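Local atomic coordinates of PduO-type ATP--cob(I)alamin adenosyltransferase (Sulfolobus tokodaii, PDB entry 1WOZ), a protein that probably transfers the adenosyl group of ATP to cob(I)alamin. Residues D32-N35 with S36-F40; V59-F62 with E63-E66; G39-I42 with S43-W47. All blocks are in the same frame, centred on the assembly; numbering follows the deposited sequence.

Interaction 1: residues D32-N35 with S36-F40; sequences DELN and SFIGF. With POG ((20S)-2,5,8,11,14,17-hexamethyl-3,6,9,12,15,18-hexaoxahenicosane-1,20-diol), chain B.
The ring of Phe-37 meets Glu-33 at its edge. CG of Glu-33 lies in the ring plane, 3.8 Å from CE2 of Phe-37. The carboxylate runs on beside the same edge, with OE2 of Glu-33 3.7 Å from CE2 of Phe-37. The acid lies at the ring's edge and not over a face; the two planes are 34° apart. The carbonyl O of Glu-33 also sits at this edge, 3.3 Å from CD2 of Phe-37. The Asn-35 amide turns its ND2 to the bound polyether POG, 3.7 Å from C1 of the ligand. Asp-32 flanks the same ligand, with its CB 3.7 Å from the ligand OH.

Glu-33 comes alongside the ring because its CG is anti to the backbone N (chi1 -177°) and the chain beyond is extended. One turn after Asp-32, Ser-36 bonds its carbonyl twice. OG of Ser-36 lies 2.9 Å from Asp-32 O and N of Ser-36 2.8 Å from the same atom. The two donors come from opposite faces of the carbonyl plane, and OG stands above it, 38° out. CD1 of Ile-38 comes across CG of Leu-34, at 4.0 Å. These are i to i+4 contacts along alpha-helix 23-44, the serine hydroxyl bond included.

Asp-32 and Asn-35, with Leu-61, line the POG pocket. OE2 of Glu-33 forms salt bridges to Arg-123 of its own chain and Arg-123 of the second subunit, and OD1 of Asp-32 to Arg-118 of the second subunit. These buried carboxylates meet arginine charge where two subunits join.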
ATOM      1  N   ASP A  32       8.880   5.591  -6.217  1.00 17.51           N
ATOM      2  CA  ASP A  32       8.293   4.643  -7.173  1.00 18.53           C
ATOM      3  C   ASP A  32       6.956   4.081  -6.632  1.00 17.81           C
ATOM      4  O   ASP A  32       5.973   3.958  -7.373  1.00 18.45           O
ATOM      5  CB  ASP A  32       9.296   3.508  -7.453  1.00 18.71           C
ATOM      6  CG  ASP A  32       8.729   2.424  -8.371  1.00 19.21           C
ATOM      7  OD1 ASP A  32       8.065   2.750  -9.371  1.00 20.39           O
ATOM      8  OD2 ASP A  32       8.966   1.234  -8.096  1.00 22.47           O
ATOM      9  N   GLU A  33       6.923   3.736  -5.347  1.00 16.77           N
ATOM     10  CA  GLU A  33       5.686   3.215  -4.770  1.00 15.92           C
ATOM     11  C   GLU A  33       4.594   4.284  -4.897  1.00 16.30           C
ATOM     12  O   GLU A  33       3.473   4.004  -5.317  1.00 16.17           O
ATOM     13  CB  GLU A  33       5.903   2.806  -3.299  1.00 13.44           C
ATOM     14  CG  GLU A  33       4.637   2.175  -2.695  1.00 15.99           C
ATOM     15  CD  GLU A  33       4.799   1.672  -1.259  1.00 18.25           C
ATOM     16  OE1 GLU A  33       5.921   1.686  -0.725  1.00 19.63           O
ATOM     17  OE2 GLU A  33       3.785   1.238  -0.666  1.00 19.31           O
ATOM     18  N   LEU A  34       4.912   5.523  -4.541  1.00 14.45           N
ATOM     19  CA  LEU A  34       3.927   6.599  -4.685  1.00 16.53           C
ATOM     20  C   LEU A  34       3.507   6.752  -6.162  1.00 15.73           C
ATOM     21  O   LEU A  34       2.318   6.845  -6.484  1.00 14.12           O
ATOM     22  CB  LEU A  34       4.512   7.925  -4.169  1.00 13.52           C
ATOM     23  CG  LEU A  34       3.699   9.200  -4.488  1.00 17.24           C
ATOM     24  CD1 LEU A  34       2.299   9.123  -3.851  1.00 14.18           C
ATOM     25  CD2 LEU A  34       4.441  10.435  -3.931  1.00 17.07           C
ATOM     26  N   ASN A  35       4.488   6.750  -7.058  1.00 15.09           N
ATOM     27  CA  ASN A  35       4.220   6.907  -8.485  1.00 16.21           C
ATOM     28  C   ASN A  35       3.285   5.798  -8.997  1.00 15.49           C
ATOM     29  O   ASN A  35       2.413   6.033  -9.846  1.00 14.18           O
ATOM     30  CB  ASN A  35       5.566   6.886  -9.251  1.00 16.76           C
ATOM     31  CG  ASN A  35       5.536   7.717 -10.534  1.00 19.28           C
ATOM     32  OD1 ASN A  35       4.593   8.461 -10.793  1.00 18.55           O
ATOM     33  ND2 ASN A  35       6.580   7.589 -11.335  1.00 20.38           N
ATOM     34  N   SER A  36       3.467   4.582  -8.476  1.00 14.16           N
ATOM     35  CA  SER A  36       2.645   3.452  -8.898  1.00 15.35           C
ATOM     36  C   SER A  36       1.217   3.614  -8.382  1.00 14.93           C
ATOM     37  O   SER A  36       0.260   3.348  -9.122  1.00 15.41           O
ATOM     38  CB  SER A  36       3.271   2.135  -8.429  1.00 16.15           C
ATOM     39  OG  SER A  36       4.570   1.979  -9.025  1.00 18.43           O
ATOM     40  N   PHE A  37       1.046   4.051  -7.129  1.00 15.77           N
ATOM     41  CA  PHE A  37      -0.331   4.295  -6.654  1.00 16.37           C
ATOM     42  C   PHE A  37      -0.986   5.413  -7.493  1.00 16.59           C
ATOM     43  O   PHE A  37      -2.192   5.372  -7.785  1.00 14.37           O
ATOM     44  CB  PHE A  37      -0.349   4.671  -5.159  1.00 14.79           C
ATOM     45  CG  PHE A  37      -0.361   3.467  -4.229  1.00 15.89           C
ATOM     46  CD1 PHE A  37      -1.534   2.750  -4.010  1.00 16.99           C
ATOM     47  CD2 PHE A  37       0.818   3.022  -3.628  1.00 15.00           C
ATOM     48  CE1 PHE A  37      -1.537   1.592  -3.204  1.00 15.99           C
ATOM     49  CE2 PHE A  37       0.844   1.866  -2.826  1.00 16.92           C
ATOM     50  CZ  PHE A  37      -0.340   1.141  -2.610  1.00 17.67           C
ATOM     51  N   ILE A  38      -0.207   6.419  -7.880  1.00 16.20           N
ATOM     52  CA  ILE A  38      -0.784   7.482  -8.705  1.00 15.97           C
ATOM     53  C   ILE A  38      -1.243   6.892 -10.048  1.00 17.42           C
ATOM     54  O   ILE A  38      -2.318   7.224 -10.544  1.00 15.68           O
ATOM     55  CB  ILE A  38       0.220   8.630  -8.949  1.00 18.19           C
ATOM     56  CG1 ILE A  38       0.334   9.475  -7.675  1.00 17.02           C
ATOM     57  CG2 ILE A  38      -0.276   9.538 -10.090  1.00 17.77           C
ATOM     58  CD1 ILE A  38       1.520  10.456  -7.653  1.00 17.31           C
ATOM     59  N   GLY A  39      -0.425   6.002 -10.619  1.00 15.64           N
ATOM     60  CA  GLY A  39      -0.781   5.364 -11.873  1.00 16.17           C
ATOM     61  C   GLY A  39      -2.084   4.601 -11.681  1.00 16.69           C
ATOM     62  O   GLY A  39      -2.941   4.607 -12.572  1.00 17.23           O
ATOM     63  N   PHE A  40      -2.244   3.949 -10.522  1.00 14.99           N
ATOM     64  CA  PHE A  40      -3.477   3.192 -10.231  1.00 15.19           C
ATOM     65  C   PHE A  40      -4.668   4.165 -10.103  1.00 15.67           C
ATOM     66  O   PHE A  40      -5.737   3.940 -10.675  1.00 16.55           O
ATOM     67  CB  PHE A  40      -3.283   2.345  -8.946  1.00 17.07           C
ATOM     68  CG  PHE A  40      -4.501   1.530  -8.541  1.00 18.73           C
ATOM     69  CD1 PHE A  40      -4.996   1.600  -7.240  1.00 20.64           C
ATOM     70  CD2 PHE A  40      -5.134   0.681  -9.448  1.00 21.41           C
ATOM     71  CE1 PHE A  40      -6.103   0.835  -6.838  1.00 20.92           C
ATOM     72  CE2 PHE A  40      -6.247  -0.090  -9.057  1.00 23.86           C
ATOM     73  CZ  PHE A  40      -6.725  -0.009  -7.753  1.00 21.60           C
TER
HETATM   74  OH  POG B 201      11.044   5.631  -9.979  1.00 34.49           O
HETATM   75  C2  POG B 201      11.052   6.894  -9.307  1.00 35.99           C
HETATM   76  C1  POG B 201       9.840   7.704  -9.591  1.00 34.84           C
HETATM   77  C3  POG B 201      12.235   7.612  -9.736  1.00 35.95           C
HETATM   78  O2  POG B 201      13.333   6.715  -9.931  1.00 38.64           O
HETATM   79  C5  POG B 201      14.237   7.273 -10.904  1.00 36.34           C

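Interaction 2: residues V59-F62 with E63-E66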
ATOM      1  N   VAL A  59       5.482  12.418 -14.070  1.00 18.40           N
ATOM      2  CA  VAL A  59       6.694  12.837 -14.766  1.00 19.09           C
ATOM      3  C   VAL A  59       7.587  13.571 -13.754  1.00 19.77           C
ATOM      4  O   VAL A  59       8.799  13.313 -13.680  1.00 20.23           O
ATOM      5  CB  VAL A  59       6.344  13.789 -15.927  1.00 19.49           C
ATOM      6  CG1 VAL A  59       7.622  14.454 -16.463  1.00 20.01           C
ATOM      7  CG2 VAL A  59       5.602  13.008 -17.028  1.00 20.32           C
ATOM      8  N   GLU A  60       6.989  14.474 -12.971  1.00 19.34           N
ATOM      9  CA  GLU A  60       7.759  15.248 -11.993  1.00 18.90           C
ATOM     10  C   GLU A  60       8.347  14.396 -10.875  1.00 19.32           C
ATOM     11  O   GLU A  60       9.393  14.755 -10.312  1.00 19.38           O
ATOM     12  CB  GLU A  60       6.926  16.438 -11.464  1.00 19.00           C
ATOM     13  CG  GLU A  60       6.531  17.370 -12.617  1.00 19.98           C
ATOM     14  CD  GLU A  60       5.720  18.605 -12.222  1.00 22.63           C
ATOM     15  OE1 GLU A  60       5.220  18.716 -11.076  1.00 19.94           O
ATOM     16  OE2 GLU A  60       5.584  19.476 -13.098  1.00 21.19           O
ATOM     17  N   LEU A  61       7.716  13.260 -10.562  1.00 17.71           N
ATOM     18  CA  LEU A  61       8.303  12.371  -9.558  1.00 17.07           C
ATOM     19  C   LEU A  61       9.589  11.789 -10.164  1.00 19.11           C
ATOM     20  O   LEU A  61      10.568  11.538  -9.451  1.00 17.18           O
ATOM     21  CB  LEU A  61       7.342  11.229  -9.157  1.00 17.05           C
ATOM     22  CG  LEU A  61       6.134  11.716  -8.334  1.00 18.12           C
ATOM     23  CD1 LEU A  61       5.310  10.528  -7.865  1.00 16.10           C
ATOM     24  CD2 LEU A  61       6.622  12.514  -7.106  1.00 18.42           C
ATOM     25  N   PHE A  62       9.597  11.551 -11.477  1.00 19.25           N
ATOM     26  CA  PHE A  62      10.838  11.052 -12.095  1.00 20.65           C
ATOM     27  C   PHE A  62      11.874  12.179 -12.053  1.00 20.41           C
ATOM     28  O   PHE A  62      13.057  11.937 -11.842  1.00 20.82           O
ATOM     29  CB  PHE A  62      10.615  10.604 -13.546  1.00 19.77           C
ATOM     30  CG  PHE A  62      10.181   9.170 -13.670  1.00 21.57           C
ATOM     31  CD1 PHE A  62       8.837   8.825 -13.651  1.00 20.42           C
ATOM     32  CD2 PHE A  62      11.134   8.150 -13.758  1.00 21.15           C
ATOM     33  CE1 PHE A  62       8.441   7.479 -13.714  1.00 19.33           C
ATOM     34  CE2 PHE A  62      10.737   6.807 -13.822  1.00 22.09           C
ATOM     35  CZ  PHE A  62       9.382   6.484 -13.798  1.00 20.91           C
ATOM     36  N   GLU A  63      11.439  13.423 -12.253  1.00 20.76           N
ATOM     37  CA  GLU A  63      12.393  14.527 -12.180  1.00 20.68           C
ATOM     38  C   GLU A  63      12.956  14.665 -10.764  1.00 21.46           C
ATOM     39  O   GLU A  63      14.151  14.964 -10.571  1.00 21.13           O
ATOM     40  CB  GLU A  63      11.730  15.829 -12.634  1.00 22.06           C
ATOM     41  CG  GLU A  63      11.378  15.794 -14.115  1.00 24.74           C
ATOM     42  CD  GLU A  63      10.868  17.122 -14.657  1.00 28.69           C
ATOM     43  OE1 GLU A  63      11.034  17.352 -15.867  1.00 33.09           O
ATOM     44  OE2 GLU A  63      10.287  17.922 -13.898  1.00 32.29           O
ATOM     45  N   ILE A  64      12.105  14.432  -9.768  1.00 19.63           N
ATOM     46  CA  ILE A  64      12.543  14.493  -8.377  1.00 18.62           C
ATOM     47  C   ILE A  64      13.587  13.407  -8.155  1.00 19.67           C
ATOM     48  O   ILE A  64      14.603  13.628  -7.484  1.00 18.52           O
ATOM     49  CB  ILE A  64      11.334  14.286  -7.391  1.00 20.26           C
ATOM     50  CG1 ILE A  64      10.467  15.539  -7.402  1.00 21.36           C
ATOM     51  CG2 ILE A  64      11.834  13.874  -6.004  1.00 20.29           C
ATOM     52  CD1 ILE A  64       9.230  15.464  -6.518  1.00 22.82           C
ATOM     53  N   GLY A  65      13.342  12.222  -8.708  1.00 19.13           N
ATOM     54  CA  GLY A  65      14.318  11.151  -8.560  1.00 20.54           C
ATOM     55  C   GLY A  65      15.663  11.506  -9.193  1.00 20.91           C
ATOM     56  O   GLY A  65      16.721  11.152  -8.665  1.00 22.56           O
ATOM     57  N   GLU A  66      15.641  12.211 -10.318  1.00 22.50           N
ATOM     58  CA  GLU A  66      16.893  12.594 -10.968  1.00 23.54           C
ATOM     59  C   GLU A  66      17.590  13.691 -10.177  1.00 22.65           C
ATOM     60  O   GLU A  66      18.821  13.714 -10.086  1.00 23.51           O
ATOM     61  CB  GLU A  66      16.634  13.048 -12.412  1.00 25.94           C
ATOM     62  CG  GLU A  66      16.080  11.922 -13.265  1.00 28.03           C
ATOM     63  CD  GLU A  66      16.362  12.068 -14.755  1.00 29.36           C
ATOM     64  OE1 GLU A  66      15.979  13.091 -15.366  1.00 27.53           O
ATOM     65  OE2 GLU A  66      16.960  11.121 -15.306  1.00 31.20           O
TER
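Glu-60 and Glu-63 cross obliquely on one side of helix 48-69. OE2 of Glu-63 comes 4.0 Å from CG of Glu-60, so the carboxylate meets the neighbour's aliphatic part. The two acid planes are only 7° apart. Their nearest oxygens stay separated, with OE2 of Glu-60 5.0 Å from OE2 of Glu-63. Each acid has its own partners: Tyr-145 and Arg-56 for Glu-60, Tyr-81 and Lys-75 for Glu-63. Arg-56 and Lys-75 probably offset the like charges. An alanine in place of Glu-63 would probably leave the Lys-75 ammonium without this mate and the Tyr-81 hydroxyl without its acceptor.

Leu-61 and Ile-64 lie side by side and point the same way. CD2 of Leu-61 touches CD1 of Ile-64 at 4.0 Å. Ile-64 has CG1 beside its backbone N (chi1 -73°), which lays that carbon over the preceding turn, 3.2 Å from Glu-60 O. Glu-66 likewise puts its CG 3.3 Å from Phe-62 O. Regular helical bonds link each residue of 63-66 to the one four back.

Leu-61 lines the POG pocket and Phe-62 also touches a POG. Both face helix 23-44, while Ile-64 reaches both that helix and helix 140-163. Glu-60 packs on helix 79-96. On the subunit side, the Phe-62 ring meets Tyr-171, in the strand 169-173 of the second subunit, and Glu-66 bonds the hydroxyl of that tyrosine.

Interaction 3: residues G39-I42 with S43-W47; sequences GFAI and SKIPW
Phe-40 and Lys-44 are brought side by side by their torsions. The phenylalanine leans its ring toward the next turn, where Lys-44 lies. Lys-44 has CG beside its backbone N (chi1 -59°), which sets CG over one face of the ring. Bends at chi2 and chi3 then carry NZ away from it. CG of Lys-44 rests 4.2 Å from the ring centroid of Phe-40, offset toward the rim. This is a CH-pi contact, and the nearest ring atom to CG of Lys-44 is CE2 of Phe-40, at 3.9 Å.

Ser-43 holds OG between its backbone N and its carbonyl carbon (chi1 78°), the crowded position. That turns the hydroxyl back to the preceding turn, where OG of Ser-43 donates to Phe-40 O at 2.8 Å. The same carbonyl receives a weak bond from the N of Lys-44.

The bonding pattern then shifts. Ser-43 N still reaches four residues back, to Gly-39 O. Lys-44 N bonds Ala-41 O at 3.0 Å and Ile-45 N bonds Ile-42 O at 3.3 Å, each three residues back. Both donors stand well above the carbonyl plane. Ile-45 closes over this turn, its CG1 3.1 Å from Ala-41 O and its CD1 4.2 Å from CB of Ala-41. Beyond it, Trp-47 is the N-cap residue of helix 48-69.

NZ of Lys-44 makes salt bridges to Glu-109 of its own chain and Glu-109 of the second subunit. Lys-44 also packs on its counterparts in the other two subunits. The apolar part of the lysine is thus used on the Phe-40 face, while its charge is met by carboxylates from two chains. Those acids probably ease the gathering of lysines where the three subunits meet.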
ATOM      1  N   GLY A  39      -0.425   6.002 -10.619  1.00 15.64           N
ATOM      2  CA  GLY A  39      -0.781   5.364 -11.873  1.00 16.17           C
ATOM      3  C   GLY A  39      -2.084   4.601 -11.681  1.00 16.69           C
ATOM      4  O   GLY A  39      -2.941   4.607 -12.572  1.00 17.23           O
ATOM      5  N   PHE A  40      -2.244   3.949 -10.522  1.00 14.99           N
ATOM      6  CA  PHE A  40      -3.477   3.192 -10.231  1.00 15.19           C
ATOM      7  C   PHE A  40      -4.668   4.165 -10.103  1.00 15.67           C
ATOM      8  O   PHE A  40      -5.737   3.940 -10.675  1.00 16.55           O
ATOM      9  CB  PHE A  40      -3.283   2.345  -8.946  1.00 17.07           C
ATOM     10  CG  PHE A  40      -4.501   1.530  -8.541  1.00 18.73           C
ATOM     11  CD1 PHE A  40      -4.996   1.600  -7.240  1.00 20.64           C
ATOM     12  CD2 PHE A  40      -5.134   0.681  -9.448  1.00 21.41           C
ATOM     13  CE1 PHE A  40      -6.103   0.835  -6.838  1.00 20.92           C
ATOM     14  CE2 PHE A  40      -6.247  -0.090  -9.057  1.00 23.86           C
ATOM     15  CZ  PHE A  40      -6.725  -0.009  -7.753  1.00 21.60           C
ATOM     16  N   ALA A  41      -4.483   5.275  -9.396  1.00 14.66           N
ATOM     17  CA  ALA A  41      -5.575   6.264  -9.262  1.00 15.81           C
ATOM     18  C   ALA A  41      -6.013   6.774 -10.654  1.00 17.91           C
ATOM     19  O   ALA A  41      -7.220   6.906 -10.945  1.00 18.44           O
ATOM     20  CB  ALA A  41      -5.120   7.420  -8.443  1.00 14.25           C
ATOM     21  N   ILE A  42      -5.034   7.081 -11.507  1.00 16.97           N
ATOM     22  CA  ILE A  42      -5.350   7.535 -12.861  1.00 18.04           C
ATOM     23  C   ILE A  42      -6.193   6.490 -13.602  1.00 18.75           C
ATOM     24  O   ILE A  42      -7.188   6.833 -14.244  1.00 20.01           O
ATOM     25  CB  ILE A  42      -4.057   7.826 -13.676  1.00 17.68           C
ATOM     26  CG1 ILE A  42      -3.350   9.054 -13.094  1.00 18.24           C
ATOM     27  CG2 ILE A  42      -4.403   8.041 -15.193  1.00 19.25           C
ATOM     28  CD1 ILE A  42      -1.909   9.256 -13.612  1.00 19.30           C
ATOM     29  N   SER A  43      -5.824   5.214 -13.508  1.00 18.39           N
ATOM     30  CA  SER A  43      -6.592   4.179 -14.202  1.00 18.67           C
ATOM     31  C   SER A  43      -8.033   4.044 -13.674  1.00 20.49           C
ATOM     32  O   SER A  43      -8.902   3.515 -14.365  1.00 19.99           O
ATOM     33  CB  SER A  43      -5.895   2.808 -14.101  1.00 18.57           C
ATOM     34  OG  SER A  43      -6.093   2.198 -12.823  1.00 18.70           O
ATOM     35  N   LYS A  44      -8.294   4.529 -12.469  1.00 19.98           N
ATOM     36  CA  LYS A  44      -9.628   4.397 -11.866  1.00 21.88           C
ATOM     37  C   LYS A  44     -10.478   5.674 -11.924  1.00 22.55           C
ATOM     38  O   LYS A  44     -11.637   5.674 -11.522  1.00 25.14           O
ATOM     39  CB  LYS A  44      -9.491   3.997 -10.389  1.00 23.78           C
ATOM     40  CG  LYS A  44      -8.752   2.695 -10.122  1.00 29.09           C
ATOM     41  CD  LYS A  44      -9.549   1.509 -10.587  1.00 34.13           C
ATOM     42  CE  LYS A  44     -10.813   1.323  -9.753  1.00 38.04           C
ATOM     43  NZ  LYS A  44     -11.595   0.133 -10.218  1.00 40.30           N
ATOM     44  N   ILE A  45      -9.905   6.750 -12.419  1.00 20.57           N
ATOM     45  CA  ILE A  45     -10.575   8.051 -12.484  1.00 22.69           C
ATOM     46  C   ILE A  45     -10.957   8.364 -13.933  1.00 22.36           C
ATOM     47  O   ILE A  45     -10.107   8.362 -14.826  1.00 23.42           O
ATOM     48  CB  ILE A  45      -9.609   9.149 -11.932  1.00 22.26           C
ATOM     49  CG1 ILE A  45      -9.494   9.013 -10.408  1.00 23.37           C
ATOM     50  CG2 ILE A  45     -10.078  10.540 -12.302  1.00 25.09           C
ATOM     51  CD1 ILE A  45      -8.307   9.838  -9.849  1.00 25.19           C
ATOM     52  N   PRO A  46     -12.238   8.665 -14.180  1.00 23.18           N
ATOM     53  CA  PRO A  46     -12.681   8.965 -15.543  1.00 23.06           C
ATOM     54  C   PRO A  46     -12.555  10.423 -15.990  1.00 24.22           C
ATOM     55  O   PRO A  46     -12.727  10.729 -17.167  1.00 27.37           O
ATOM     56  CB  PRO A  46     -14.140   8.524 -15.514  1.00 22.87           C
ATOM     57  CG  PRO A  46     -14.573   9.016 -14.131  1.00 24.15           C
ATOM     58  CD  PRO A  46     -13.388   8.592 -13.250  1.00 23.67           C
ATOM     59  N   TRP A  47     -12.247  11.326 -15.078  1.00 23.49           N
ATOM     60  CA  TRP A  47     -12.213  12.738 -15.441  1.00 23.54           C
ATOM     61  C   TRP A  47     -10.892  13.175 -16.032  1.00 23.54           C
ATOM     62  O   TRP A  47      -9.825  12.985 -15.438  1.00 22.05           O
ATOM     63  CB  TRP A  47     -12.570  13.571 -14.218  1.00 22.21           C
ATOM     64  CG  TRP A  47     -13.845  13.088 -13.567  1.00 22.07           C
ATOM     65  CD1 TRP A  47     -15.113  13.132 -14.086  1.00 23.30           C
ATOM     66  CD2 TRP A  47     -13.956  12.436 -12.298  1.00 21.04           C
ATOM     67  NE1 TRP A  47     -16.003  12.545 -13.216  1.00 22.48           N
ATOM     68  CE2 TRP A  47     -15.323  12.108 -12.111  1.00 21.61           C
ATOM     69  CE3 TRP A  47     -13.034  12.098 -11.305  1.00 20.09           C
ATOM     70  CZ2 TRP A  47     -15.787  11.452 -10.974  1.00 21.31           C
ATOM     71  CZ3 TRP A  47     -13.497  11.439 -10.159  1.00 20.90           C
ATOM     72  CH2 TRP A  47     -14.863  11.125 -10.006  1.00 20.27           C
TER

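Along the chain, interaction 1 comes first, in the middle of helix 23-44. Interaction 3 follows on the same helix, shares Gly-39 and Phe-40 with it, and runs on into the turn before helix 48-69. Interaction 2 lies further along that second helix. Each contact joins adjoining segments, so none closes a long loop, and none nests in or crosses another. Interactions 1 and 2 meet across the helix pair: Asn-35 packs on Leu-61 and Phe-62, and Leu-34 and Ile-38 on Leu-61. Interactions 2 and 3 do not touch, their nearest atoms being about 8 Å apart. All three contacts touch the second subunit.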